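PDB 2B9U: dTDP-4-dehydrorhamnose 3,5-epimerase from Sulfolobus tokodaii, which probably catalyses the epimerization of C3' and C5' of dTDP-6-deoxy-D-xylo-4-hexulose, a step in the biosynthesis of dTDP-L-rhamnose. Local coordinates for residues 58-63 with 148-153; 71-74 with 79-82; 99-104 with 121-126. One frame throughout, in Å; residues are numbered along the deposited sequence.

Along the chain, strand 57-63 comes first and meets 148-153 much later, so interaction 1 closes a long loop that encloses the other two contacts. Inside it, interaction 2 closes the short connection between strands 70-75 and 79-86, and interaction 3 then opens at strand 97-103 and closes with 121-126; these two follow in series. Interaction 2 joins the two antiparallel sheets of the flattened barrel. Interaction 3 lies at the surface, between the two strands that flank 79-86 in the five-stranded sheet; Arg79 of interaction 2 forms a salt bridge there with Glu101. Interaction 1 brings the loop after strand 142-144 onto that sheet, with Pro153 resting on Leu81 and Leu123.

Interaction 1. Residues 58-63 with 148-153; sequences RGLHYQ and SYIDWP
Leu60 and Tyr149 mark the closest approach of the two backbones, 9.0 Å from CA to CA, so strand 58-63 meets the segment 148-153, the end of a 3-10 turn followed by loop, through side chains alone. Leu60 carries the whole contact: its CG lies anti to the carbonyl carbon (chi1 -45°), and its two methyls face the loop and diverge to different partners. Leu60 CD1 lies 4.2 Å from Ile150 CG1 and 4.4 Å from Tyr149 CB, touching the base of the tyrosine while the phenol leads off elsewhere. Leu60 CD2 meets the rim of the indole at Trp152 CZ2 (4.0 Å), close to the ring plane. One face of the indole is taken by Ile150, whose CG2 sits 3.5 Å above the plane, over the ring centre. Ile150 thus packs on Leu60 with one branch and on Trp152 with the other. The indole is further fixed by a hydrogen bond from Trp152 NE1 to Tyr147 O, and Tyr149 OH is bonded to Gly95 O. Gly59 (phi 141°, psi -177°) has a backbone that would press a CB against the preceding carbonyl oxygen, and the cis peptide bond after it leads into Leu60. In the five-stranded sheet, strand 57-63 runs between strands 116-122 and 142-144; Leu60 also reaches Val85 of strand 79-86, and Ile150 and Trp152 both rest on Val83 of that strand, so the loop is laid across the sheet.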
ATOM      1  N   ARG A  58      -1.437   3.306 -18.880  1.00 24.47           N
ATOM      2  CA  ARG A  58      -2.645   2.687 -18.368  1.00 24.31           C
ATOM      3  C   ARG A  58      -3.641   3.817 -18.139  1.00 24.85           C
ATOM      4  O   ARG A  58      -3.298   4.802 -17.492  1.00 24.66           O
ATOM      5  CB  ARG A  58      -2.387   1.974 -17.035  1.00 24.02           C
ATOM      6  CG  ARG A  58      -1.428   0.797 -17.122  1.00 24.24           C
ATOM      7  CD  ARG A  58      -1.143   0.209 -15.744  1.00 22.46           C
ATOM      8  NE  ARG A  58      -0.021  -0.721 -15.770  1.00 20.85           N
ATOM      9  CZ  ARG A  58      -0.129  -2.049 -15.815  1.00 20.88           C
ATOM     10  NH1 ARG A  58      -1.322  -2.627 -15.840  1.00 21.89           N
ATOM     11  NH2 ARG A  58       0.964  -2.797 -15.820  1.00 19.04           N
ATOM     12  N   GLY A  59      -4.858   3.671 -18.666  1.00 24.42           N
ATOM     13  CA  GLY A  59      -5.913   4.668 -18.461  1.00 25.33           C
ATOM     14  C   GLY A  59      -6.759   4.907 -19.708  1.00 25.91           C
ATOM     15  O   GLY A  59      -6.547   4.266 -20.730  1.00 25.81           O
ATOM     16  N   LEU A  60      -7.706   5.840 -19.645  1.00 26.37           N
ATOM     17  CA  LEU A  60      -7.982   6.638 -18.448  1.00 26.95           C
ATOM     18  C   LEU A  60      -9.277   6.098 -17.824  1.00 27.58           C
ATOM     19  O   LEU A  60     -10.361   6.232 -18.405  1.00 27.87           O
ATOM     20  CB  LEU A  60      -8.094   8.131 -18.809  1.00 26.69           C
ATOM     21  CG  LEU A  60      -7.036   8.745 -19.746  1.00 26.21           C
ATOM     22  CD1 LEU A  60      -7.339  10.211 -20.109  1.00 26.49           C
ATOM     23  CD2 LEU A  60      -5.656   8.641 -19.149  1.00 25.00           C
ATOM     24  N   HIS A  61      -9.149   5.463 -16.662  1.00 27.76           N
ATOM     25  CA  HIS A  61     -10.226   4.657 -16.095  1.00 28.07           C
ATOM     26  C   HIS A  61     -11.036   5.339 -15.011  1.00 28.88           C
ATOM     27  O   HIS A  61     -10.508   6.128 -14.225  1.00 28.58           O
ATOM     28  CB  HIS A  61      -9.670   3.370 -15.504  1.00 28.00           C
ATOM     29  CG  HIS A  61      -8.836   2.573 -16.453  1.00 28.29           C
ATOM     30  ND1 HIS A  61      -7.630   2.018 -16.091  1.00 28.91           N
ATOM     31  CD2 HIS A  61      -9.034   2.234 -17.747  1.00 29.87           C
ATOM     32  CE1 HIS A  61      -7.124   1.363 -17.120  1.00 30.44           C
ATOM     33  NE2 HIS A  61      -7.960   1.473 -18.136  1.00 30.21           N
ATOM     34  N   TYR A  62     -12.323   5.004 -14.981  1.00 29.95           N
ATOM     35  CA  TYR A  62     -13.241   5.387 -13.905  1.00 31.19           C
ATOM     36  C   TYR A  62     -14.384   4.358 -13.807  1.00 31.88           C
ATOM     37  O   TYR A  62     -14.690   3.665 -14.776  1.00 32.21           O
ATOM     38  CB  TYR A  62     -13.799   6.809 -14.119  1.00 31.20           C
ATOM     39  CG  TYR A  62     -14.408   7.050 -15.484  1.00 31.94           C
ATOM     40  CD1 TYR A  62     -13.600   7.247 -16.605  1.00 32.61           C
ATOM     41  CD2 TYR A  62     -15.792   7.082 -15.660  1.00 34.30           C
ATOM     42  CE1 TYR A  62     -14.146   7.464 -17.858  1.00 32.50           C
ATOM     43  CE2 TYR A  62     -16.350   7.300 -16.926  1.00 33.76           C
ATOM     44  CZ  TYR A  62     -15.505   7.493 -18.011  1.00 33.67           C
ATOM     45  OH  TYR A  62     -16.021   7.704 -19.263  1.00 36.88           O
ATOM     46  N   GLN A  63     -14.986   4.250 -12.628  1.00 32.56           N
ATOM     47  CA  GLN A  63     -16.209   3.480 -12.463  1.00 33.32           C
ATOM     48  C   GLN A  63     -17.387   4.440 -12.332  1.00 34.03           C
ATOM     49  O   GLN A  63     -17.323   5.409 -11.582  1.00 33.51           O
ATOM     50  CB  GLN A  63     -16.111   2.532 -11.263  1.00 32.91           C
ATOM     51  CG  GLN A  63     -15.731   1.098 -11.657  1.00 32.87           C
ATOM     52  CD  GLN A  63     -15.396   0.171 -10.494  1.00 33.40           C
ATOM     53  OE1 GLN A  63     -14.656  -0.802 -10.679  1.00 34.44           O
ATOM     54  NE2 GLN A  63     -15.923   0.460  -9.299  1.00 30.51           N
ATOM     55  N   SER A 148      -5.170   8.942 -25.653  1.00 28.16           N
ATOM     56  CA  SER A 148      -4.778   9.924 -26.678  1.00 27.94           C
ATOM     57  C   SER A 148      -5.280  11.336 -26.380  1.00 28.32           C
ATOM     58  O   SER A 148      -4.911  12.295 -27.065  1.00 28.24           O
ATOM     59  CB  SER A 148      -5.282   9.502 -28.056  1.00 27.52           C
ATOM     60  OG  SER A 148      -6.702   9.482 -28.121  1.00 26.86           O
ATOM     61  N   TYR A 149      -6.141  11.449 -25.373  1.00 28.88           N
ATOM     62  CA  TYR A 149      -6.613  12.739 -24.888  1.00 29.77           C
ATOM     63  C   TYR A 149      -5.455  13.569 -24.353  1.00 29.79           C
ATOM     64  O   TYR A 149      -5.513  14.792 -24.331  1.00 30.55           O
ATOM     65  CB  TYR A 149      -7.659  12.533 -23.803  1.00 29.25           C
ATOM     66  CG  TYR A 149      -8.385  13.795 -23.430  1.00 31.89           C
ATOM     67  CD1 TYR A 149      -9.334  14.360 -24.290  1.00 30.61           C
ATOM     68  CD2 TYR A 149      -8.125  14.431 -22.213  1.00 31.98           C
ATOM     69  CE1 TYR A 149      -9.991  15.525 -23.949  1.00 32.98           C
ATOM     70  CE2 TYR A 149      -8.785  15.590 -21.862  1.00 33.54           C
ATOM     71  CZ  TYR A 149      -9.715  16.129 -22.731  1.00 34.75           C
ATOM     72  OH  TYR A 149     -10.369  17.269 -22.371  1.00 36.59           O
ATOM     73  N   ILE A 150      -4.391  12.873 -23.959  1.00 30.19           N
ATOM     74  CA  ILE A 150      -3.260  13.443 -23.264  1.00 29.74           C
ATOM     75  C   ILE A 150      -2.036  13.327 -24.143  1.00 30.40           C
ATOM     76  O   ILE A 150      -1.885  12.360 -24.895  1.00 30.35           O
ATOM     77  CB  ILE A 150      -3.022  12.685 -21.911  1.00 29.58           C
ATOM     78  CG1 ILE A 150      -4.229  12.859 -20.962  1.00 29.94           C
ATOM     79  CG2 ILE A 150      -1.713  13.098 -21.247  1.00 28.56           C
ATOM     80  CD1 ILE A 150      -4.486  14.306 -20.482  1.00 30.57           C
ATOM     81  N   ASP A 151      -1.153  14.315 -24.034  1.00 30.75           N
ATOM     82  CA  ASP A 151       0.125  14.296 -24.721  1.00 31.28           C
ATOM     83  C   ASP A 151       1.155  13.729 -23.737  1.00 31.35           C
ATOM     84  O   ASP A 151       1.526  14.375 -22.766  1.00 31.89           O
ATOM     85  CB  ASP A 151       0.465  15.730 -25.181  1.00 32.19           C
ATOM     86  CG  ASP A 151       1.731  15.811 -26.018  1.00 33.38           C
ATOM     87  OD1 ASP A 151       2.185  14.791 -26.568  1.00 36.00           O
ATOM     88  OD2 ASP A 151       2.280  16.921 -26.128  1.00 37.35           O
ATOM     89  N   TRP A 152       1.562  12.484 -23.977  1.00 31.36           N
ATOM     90  CA  TRP A 152       2.468  11.732 -23.113  1.00 30.98           C
ATOM     91  C   TRP A 152       3.903  11.929 -23.595  1.00 31.75           C
ATOM     92  O   TRP A 152       4.125  12.034 -24.801  1.00 31.51           O
ATOM     93  CB  TRP A 152       2.111  10.242 -23.164  1.00 30.15           C
ATOM     94  CG  TRP A 152       0.690   9.927 -22.704  1.00 28.52           C
ATOM     95  CD1 TRP A 152      -0.371   9.573 -23.490  1.00 27.83           C
ATOM     96  CD2 TRP A 152       0.199   9.952 -21.360  1.00 26.88           C
ATOM     97  NE1 TRP A 152      -1.490   9.382 -22.724  1.00 27.60           N
ATOM     98  CE2 TRP A 152      -1.170   9.596 -21.409  1.00 26.66           C
ATOM     99  CE3 TRP A 152       0.783  10.231 -20.117  1.00 25.71           C
ATOM    100  CZ2 TRP A 152      -1.965   9.509 -20.261  1.00 25.62           C
ATOM    101  CZ3 TRP A 152      -0.010  10.146 -18.976  1.00 25.18           C
ATOM    102  CH2 TRP A 152      -1.372   9.794 -19.059  1.00 23.63           C
ATOM    103  N   PRO A 153       4.879  11.979 -22.662  1.00 32.01           N
ATOM    104  CA  PRO A 153       6.271  12.277 -23.071  1.00 32.53           C
ATOM    105  C   PRO A 153       7.049  11.145 -23.764  1.00 32.77           C
ATOM    106  O   PRO A 153       7.931  11.421 -24.584  1.00 33.26           O
ATOM    107  CB  PRO A 153       6.951  12.689 -21.757  1.00 32.19           C
ATOM    108  CG  PRO A 153       6.152  12.021 -20.688  1.00 32.71           C
ATOM    109  CD  PRO A 153       4.745  11.813 -21.204  1.00 31.53           C
TER

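Interaction 2. Residues 71-74 with 79-82; sequences KIIF and RILD
Ile80 of strand 79-86 points at Ile73 of strand 70-75, and the side chains cross at about a right angle, with Ile80 CD1 4.0 Å from Ile73 CG2. In Ile80 the first torsion (chi1 73°) sets CG1 between the backbone N and the carbonyl carbon, and the anti second torsion (168°) carries CD1 out to Ile73. Leu81, the next residue, packs on Pro153 instead. The alternation of the strand then returns the inward position to Asp82, whose carboxylate lies against the same isoleucine. Asp82 OD1 is 3.9 Å from Ile73 CG2, while Asp82 OD2 is equally far from Ile73 CG1 and 4.1 Å from Ile73 CB, so each oxygen meets a different branch, OD1 the CG2 methyl and OD2 the CG1 methylene. Ile73 CG2 is thereby touched both by a methyl and by a carboxylate oxygen. These are van der Waals contacts; the polar partner of Asp82 OD1 is His118 NE2, on strand 116-122, which hydrogen-bonds to it. Leu102 of strand 97-103 packs on Ile73, Ile80 and Asp82, and no hydrogen bond links the two segments, whose closest CA atoms, those of Ile73 and Asp82, stand 8.4 Å apart. Inward-facing side chains meeting between two antiparallel sheets in this way form the interior of the jelly-roll-like, flattened barrel of the cupin superfamily, to which this epimerase family belongs.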
ATOM      1  N   LYS A  71      -9.430   7.598  -5.526  1.00 21.33           N
ATOM      2  CA  LYS A  71      -8.124   6.924  -5.689  1.00 20.74           C
ATOM      3  C   LYS A  71      -6.988   7.763  -5.097  1.00 20.34           C
ATOM      4  O   LYS A  71      -6.893   8.978  -5.356  1.00 20.20           O
ATOM      5  CB  LYS A  71      -7.840   6.655  -7.176  1.00 20.58           C
ATOM      6  CG  LYS A  71      -8.842   5.682  -7.843  1.00 21.58           C
ATOM      7  CD  LYS A  71      -8.570   5.520  -9.312  1.00 21.68           C
ATOM      8  CE  LYS A  71      -9.789   4.931 -10.032  1.00 23.47           C
ATOM      9  NZ  LYS A  71      -9.673   5.064 -11.530  1.00 24.92           N
ATOM     10  N   ILE A  72      -6.149   7.116  -4.292  1.00 19.79           N
ATOM     11  CA  ILE A  72      -4.895   7.693  -3.827  1.00 19.62           C
ATOM     12  C   ILE A  72      -3.788   6.910  -4.508  1.00 19.66           C
ATOM     13  O   ILE A  72      -3.660   5.697  -4.314  1.00 18.53           O
ATOM     14  CB  ILE A  72      -4.719   7.594  -2.285  1.00 20.66           C
ATOM     15  CG1 ILE A  72      -5.986   8.044  -1.554  1.00 21.32           C
ATOM     16  CG2 ILE A  72      -3.507   8.403  -1.843  1.00 19.72           C
ATOM     17  CD1 ILE A  72      -5.980   7.693  -0.061  1.00 24.10           C
ATOM     18  N   ILE A  73      -3.011   7.612  -5.333  1.00 19.37           N
ATOM     19  CA  ILE A  73      -1.985   7.001  -6.150  1.00 19.29           C
ATOM     20  C   ILE A  73      -0.618   7.256  -5.520  1.00 19.78           C
ATOM     21  O   ILE A  73      -0.280   8.394  -5.186  1.00 19.48           O
ATOM     22  CB  ILE A  73      -1.999   7.589  -7.600  1.00 18.80           C
ATOM     23  CG1 ILE A  73      -3.414   7.514  -8.216  1.00 17.90           C
ATOM     24  CG2 ILE A  73      -0.914   6.947  -8.469  1.00 17.87           C
ATOM     25  CD1 ILE A  73      -4.076   6.074  -8.296  1.00 12.49           C
ATOM     26  N   PHE A  74       0.168   6.192  -5.395  1.00 19.13           N
ATOM     27  CA  PHE A  74       1.444   6.233  -4.687  1.00 19.27           C
ATOM     28  C   PHE A  74       2.451   5.395  -5.487  1.00 19.08           C
ATOM     29  O   PHE A  74       2.101   4.335  -6.031  1.00 19.10           O
ATOM     30  CB  PHE A  74       1.232   5.748  -3.232  1.00 19.14           C
ATOM     31  CG  PHE A  74       2.503   5.587  -2.425  1.00 20.25           C
ATOM     32  CD1 PHE A  74       3.354   6.668  -2.196  1.00 20.07           C
ATOM     33  CD2 PHE A  74       2.832   4.348  -1.875  1.00 19.43           C
ATOM     34  CE1 PHE A  74       4.522   6.517  -1.437  1.00 19.47           C
ATOM     35  CE2 PHE A  74       3.998   4.191  -1.118  1.00 19.51           C
ATOM     36  CZ  PHE A  74       4.849   5.273  -0.907  1.00 18.36           C
ATOM     37  N   ARG A  79       8.950   6.182 -11.538  1.00 22.48           N
ATOM     38  CA  ARG A  79       8.533   7.545 -11.863  1.00 23.48           C
ATOM     39  C   ARG A  79       7.365   7.420 -12.813  1.00 23.31           C
ATOM     40  O   ARG A  79       7.471   6.735 -13.844  1.00 23.26           O
ATOM     41  CB  ARG A  79       9.635   8.295 -12.632  1.00 23.92           C
ATOM     42  CG  ARG A  79      10.886   8.701 -11.883  1.00 26.77           C
ATOM     43  CD  ARG A  79      11.842   9.447 -12.841  1.00 33.24           C
ATOM     44  NE  ARG A  79      11.291  10.716 -13.346  1.00 37.44           N
ATOM     45  CZ  ARG A  79      11.531  11.249 -14.550  1.00 37.90           C
ATOM     46  NH1 ARG A  79      12.289  10.621 -15.448  1.00 37.56           N
ATOM     47  NH2 ARG A  79      10.971  12.417 -14.872  1.00 38.10           N
ATOM     48  N   ILE A  80       6.250   8.071 -12.490  1.00 22.95           N
ATOM     49  CA  ILE A  80       5.125   8.111 -13.423  1.00 22.96           C
ATOM     50  C   ILE A  80       4.665   9.555 -13.667  1.00 23.12           C
ATOM     51  O   ILE A  80       4.860  10.420 -12.815  1.00 23.43           O
ATOM     52  CB  ILE A  80       3.916   7.243 -12.942  1.00 22.70           C
ATOM     53  CG1 ILE A  80       3.197   7.914 -11.751  1.00 22.75           C
ATOM     54  CG2 ILE A  80       4.364   5.816 -12.637  1.00 21.71           C
ATOM     55  CD1 ILE A  80       1.834   7.284 -11.403  1.00 23.31           C
ATOM     56  N   LEU A  81       4.076   9.809 -14.831  1.00 22.85           N
ATOM     57  CA  LEU A  81       3.340  11.042 -15.044  1.00 23.22           C
ATOM     58  C   LEU A  81       1.890  10.660 -14.858  1.00 23.40           C
ATOM     59  O   LEU A  81       1.320   9.974 -15.687  1.00 23.50           O
ATOM     60  CB  LEU A  81       3.558  11.621 -16.452  1.00 23.34           C
ATOM     61  CG  LEU A  81       2.741  12.896 -16.781  1.00 23.24           C
ATOM     62  CD1 LEU A  81       3.098  14.052 -15.830  1.00 21.48           C
ATOM     63  CD2 LEU A  81       2.931  13.305 -18.248  1.00 23.49           C
ATOM     64  N   ASP A  82       1.315  11.106 -13.757  1.00 23.78           N
ATOM     65  CA  ASP A  82      -0.027  10.746 -13.376  1.00 24.38           C
ATOM     66  C   ASP A  82      -1.024  11.826 -13.788  1.00 24.52           C
ATOM     67  O   ASP A  82      -0.741  13.019 -13.657  1.00 24.46           O
ATOM     68  CB  ASP A  82      -0.081  10.556 -11.872  1.00 24.79           C
ATOM     69  CG  ASP A  82      -1.233   9.718 -11.462  1.00 26.14           C
ATOM     70  OD1 ASP A  82      -1.304   8.574 -11.948  1.00 27.33           O
ATOM     71  OD2 ASP A  82      -2.073  10.212 -10.692  1.00 29.74           O
TER

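Interaction 3. Residues 99-104 with 121-126; sequences KAELNE and QALEDS
Glu101, on strand 97-103, is touched by Leu123 across the contact: the methyl Leu123 CD1 sits over one face of the carboxylate, 3.8 Å from Glu101 CD and nearly equally far from both oxygens. The glutamate reaches this position with CG anti to the backbone N (chi1 -164°) and the chain extended beyond. Two residues on, Asn103 comes back to the same group from its other face, donating from ND2 to Glu101 OE2 (3.2 Å, N-H...O angle 151°). That oxygen is met 47° out of the carboxylate plane, although it lies nearly in the amide plane of Asn103. Glu101 OE2 also forms a salt bridge with Arg79 NE, so a methyl, an amide and a guanidinium together settle the rotation of the carboxylate. Just past the end of the strand, Glu104 turns toward Glu124, and Glu104 OE1 stands 4.4 Å from Glu124 OE1 with a water between them. The water donates to both, at 2.9 Å from Glu104 OE1 and 2.7 Å from Glu124 OE1. Glu104 OE1 is held as well by Gly78 N. On the facing segment, Ser126 OG donates to Glu124 O (2.8 Å) and accepts from Arg79 N, which holds the loop that carries Glu124. Three acidic groups therefore gather on a partly exposed surface; the shared water probably eases the repulsion between Glu104 and Glu124, and the positive charge of Arg79 probably offsets the negative charge of Glu101, while the apolar share of the contact is Leu123 CD1 against the end of Glu101.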
ATOM      1  N   LYS A  99      -2.062  17.120 -14.036  1.00 31.95           N
ATOM      2  CA  LYS A  99      -0.873  16.294 -14.246  1.00 31.78           C
ATOM      3  C   LYS A  99       0.031  16.460 -13.039  1.00 31.26           C
ATOM      4  O   LYS A  99       0.132  17.557 -12.470  1.00 32.05           O
ATOM      5  CB  LYS A  99      -0.111  16.739 -15.502  1.00 32.21           C
ATOM      6  CG  LYS A  99      -0.820  16.479 -16.802  1.00 31.79           C
ATOM      7  CD  LYS A  99       0.140  16.656 -17.956  1.00 33.64           C
ATOM      8  CE  LYS A  99      -0.514  16.410 -19.286  1.00 34.22           C
ATOM      9  NZ  LYS A  99       0.459  16.621 -20.413  1.00 34.72           N
ATOM     10  N   ALA A 100       0.658  15.363 -12.625  1.00 30.12           N
ATOM     11  CA  ALA A 100       1.621  15.361 -11.527  1.00 28.84           C
ATOM     12  C   ALA A 100       2.575  14.179 -11.676  1.00 28.89           C
ATOM     13  O   ALA A 100       2.134  13.048 -11.946  1.00 27.96           O
ATOM     14  CB  ALA A 100       0.911  15.290 -10.166  1.00 28.64           C
ATOM     15  N   GLU A 101       3.868  14.456 -11.513  1.00 27.97           N
ATOM     16  CA  GLU A 101       4.884  13.421 -11.425  1.00 28.38           C
ATOM     17  C   GLU A 101       4.955  12.856 -10.021  1.00 27.11           C
ATOM     18  O   GLU A 101       5.273  13.563  -9.049  1.00 27.04           O
ATOM     19  CB  GLU A 101       6.271  13.914 -11.863  1.00 28.58           C
ATOM     20  CG  GLU A 101       7.224  12.730 -12.138  1.00 32.01           C
ATOM     21  CD  GLU A 101       8.582  13.149 -12.669  1.00 34.71           C
ATOM     22  OE1 GLU A 101       8.678  14.173 -13.398  1.00 37.15           O
ATOM     23  OE2 GLU A 101       9.559  12.440 -12.358  1.00 36.66           O
ATOM     24  N   LEU A 102       4.628  11.572  -9.920  1.00 25.92           N
ATOM     25  CA  LEU A 102       4.760  10.839  -8.667  1.00 24.57           C
ATOM     26  C   LEU A 102       5.879   9.854  -8.882  1.00 23.88           C
ATOM     27  O   LEU A 102       5.981   9.243  -9.936  1.00 23.47           O
ATOM     28  CB  LEU A 102       3.434  10.134  -8.307  1.00 24.13           C
ATOM     29  CG  LEU A 102       2.181  11.019  -8.339  1.00 23.03           C
ATOM     30  CD1 LEU A 102       0.911  10.197  -8.150  1.00 21.34           C
ATOM     31  CD2 LEU A 102       2.239  12.171  -7.279  1.00 20.18           C
ATOM     32  N   ASN A 103       6.753   9.736  -7.893  1.00 23.51           N
ATOM     33  CA  ASN A 103       7.962   8.944  -8.043  1.00 23.30           C
ATOM     34  C   ASN A 103       8.495   8.501  -6.682  1.00 23.08           C
ATOM     35  O   ASN A 103       7.992   8.942  -5.642  1.00 22.40           O
ATOM     36  CB  ASN A 103       9.027   9.690  -8.891  1.00 23.05           C
ATOM     37  CG  ASN A 103       9.428  11.050  -8.314  1.00 23.72           C
ATOM     38  OD1 ASN A 103       9.672  11.189  -7.125  1.00 23.29           O
ATOM     39  ND2 ASN A 103       9.531  12.052  -9.185  1.00 24.92           N
ATOM     40  N   GLU A 104       9.496   7.628  -6.696  1.00 23.55           N
ATOM     41  CA  GLU A 104      10.101   7.139  -5.465  1.00 24.67           C
ATOM     42  C   GLU A 104      11.005   8.182  -4.790  1.00 25.38           C
ATOM     43  O   GLU A 104      11.345   8.029  -3.622  1.00 25.95           O
ATOM     44  CB  GLU A 104      10.887   5.855  -5.730  1.00 25.09           C
ATOM     45  CG  GLU A 104      12.114   6.011  -6.635  1.00 24.96           C
ATOM     46  CD  GLU A 104      12.831   4.682  -6.831  1.00 28.88           C
ATOM     47  OE1 GLU A 104      12.785   4.140  -7.957  1.00 28.42           O
ATOM     48  OE2 GLU A 104      13.414   4.159  -5.847  1.00 29.69           O
ATOM     49  N   GLN A 121       1.559   7.472 -17.522  1.00 23.64           N
ATOM     50  CA  GLN A 121       2.641   6.809 -18.224  1.00 24.05           C
ATOM     51  C   GLN A 121       3.825   6.548 -17.287  1.00 24.71           C
ATOM     52  O   GLN A 121       4.249   7.433 -16.527  1.00 24.95           O
ATOM     53  CB  GLN A 121       3.094   7.594 -19.457  1.00 24.13           C
ATOM     54  CG  GLN A 121       4.154   6.840 -20.273  1.00 22.38           C
ATOM     55  CD  GLN A 121       4.463   7.492 -21.597  1.00 24.07           C
ATOM     56  OE1 GLN A 121       4.700   8.700 -21.675  1.00 24.04           O
ATOM     57  NE2 GLN A 121       4.481   6.693 -22.646  1.00 23.60           N
ATOM     58  N   ALA A 122       4.337   5.319 -17.327  1.00 24.85           N
ATOM     59  CA  ALA A 122       5.562   4.989 -16.599  1.00 24.70           C
ATOM     60  C   ALA A 122       6.760   5.650 -17.295  1.00 24.76           C
ATOM     61  O   ALA A 122       6.998   5.428 -18.490  1.00 24.40           O
ATOM     62  CB  ALA A 122       5.731   3.470 -16.481  1.00 24.11           C
ATOM     63  N   LEU A 123       7.480   6.492 -16.545  1.00 25.00           N
ATOM     64  CA  LEU A 123       8.637   7.218 -17.047  1.00 25.98           C
ATOM     65  C   LEU A 123       9.894   6.349 -16.924  1.00 26.61           C
ATOM     66  O   LEU A 123      10.863   6.491 -17.670  1.00 26.95           O
ATOM     67  CB  LEU A 123       8.788   8.568 -16.300  1.00 26.10           C
ATOM     68  CG  LEU A 123       7.575   9.509 -16.372  1.00 25.15           C
ATOM     69  CD1 LEU A 123       7.810  10.798 -15.617  1.00 25.51           C
ATOM     70  CD2 LEU A 123       7.149   9.835 -17.816  1.00 25.87           C
ATOM     71  N   GLU A 124       9.834   5.447 -15.956  1.00 26.76           N
ATOM     72  CA  GLU A 124      10.809   4.417 -15.687  1.00 26.94           C
ATOM     73  C   GLU A 124       9.935   3.209 -15.400  1.00 25.79           C
ATOM     74  O   GLU A 124       8.710   3.349 -15.245  1.00 25.96           O
ATOM     75  CB  GLU A 124      11.583   4.733 -14.389  1.00 27.41           C
ATOM     76  CG  GLU A 124      12.574   5.869 -14.433  1.00 30.74           C
ATOM     77  CD  GLU A 124      13.247   6.121 -13.074  1.00 35.72           C
ATOM     78  OE1 GLU A 124      13.273   5.215 -12.193  1.00 36.26           O
ATOM     79  OE2 GLU A 124      13.752   7.251 -12.880  1.00 40.01           O
ATOM     80  N   ASP A 125      10.559   2.044 -15.284  1.00 25.35           N
ATOM     81  CA  ASP A 125       9.914   0.853 -14.720  1.00 24.49           C
ATOM     82  C   ASP A 125       9.411   1.256 -13.351  1.00 23.14           C
ATOM     83  O   ASP A 125      10.204   1.732 -12.530  1.00 23.29           O
ATOM     84  CB  ASP A 125      10.921  -0.293 -14.562  1.00 24.79           C
ATOM     85  CG  ASP A 125      11.186  -1.048 -15.860  1.00 26.15           C
ATOM     86  OD1 ASP A 125      10.769  -0.590 -16.944  1.00 26.01           O
ATOM     87  OD2 ASP A 125      11.823  -2.125 -15.781  1.00 26.21           O
ATOM     88  N   SER A 126       8.107   1.094 -13.116  1.00 21.30           N
ATOM     89  CA  SER A 126       7.442   1.644 -11.922  1.00 20.19           C
ATOM     90  C   SER A 126       6.447   0.708 -11.235  1.00 19.81           C
ATOM     91  O   SER A 126       5.679  -0.005 -11.896  1.00 19.16           O
ATOM     92  CB  SER A 126       6.668   2.921 -12.273  1.00 20.12           C
ATOM     93  OG  SER A 126       7.524   3.923 -12.755  1.00 18.48           O
TER
HETATM   94  O   HOH W   1      13.667   6.244  -9.687  1.00 44.54           O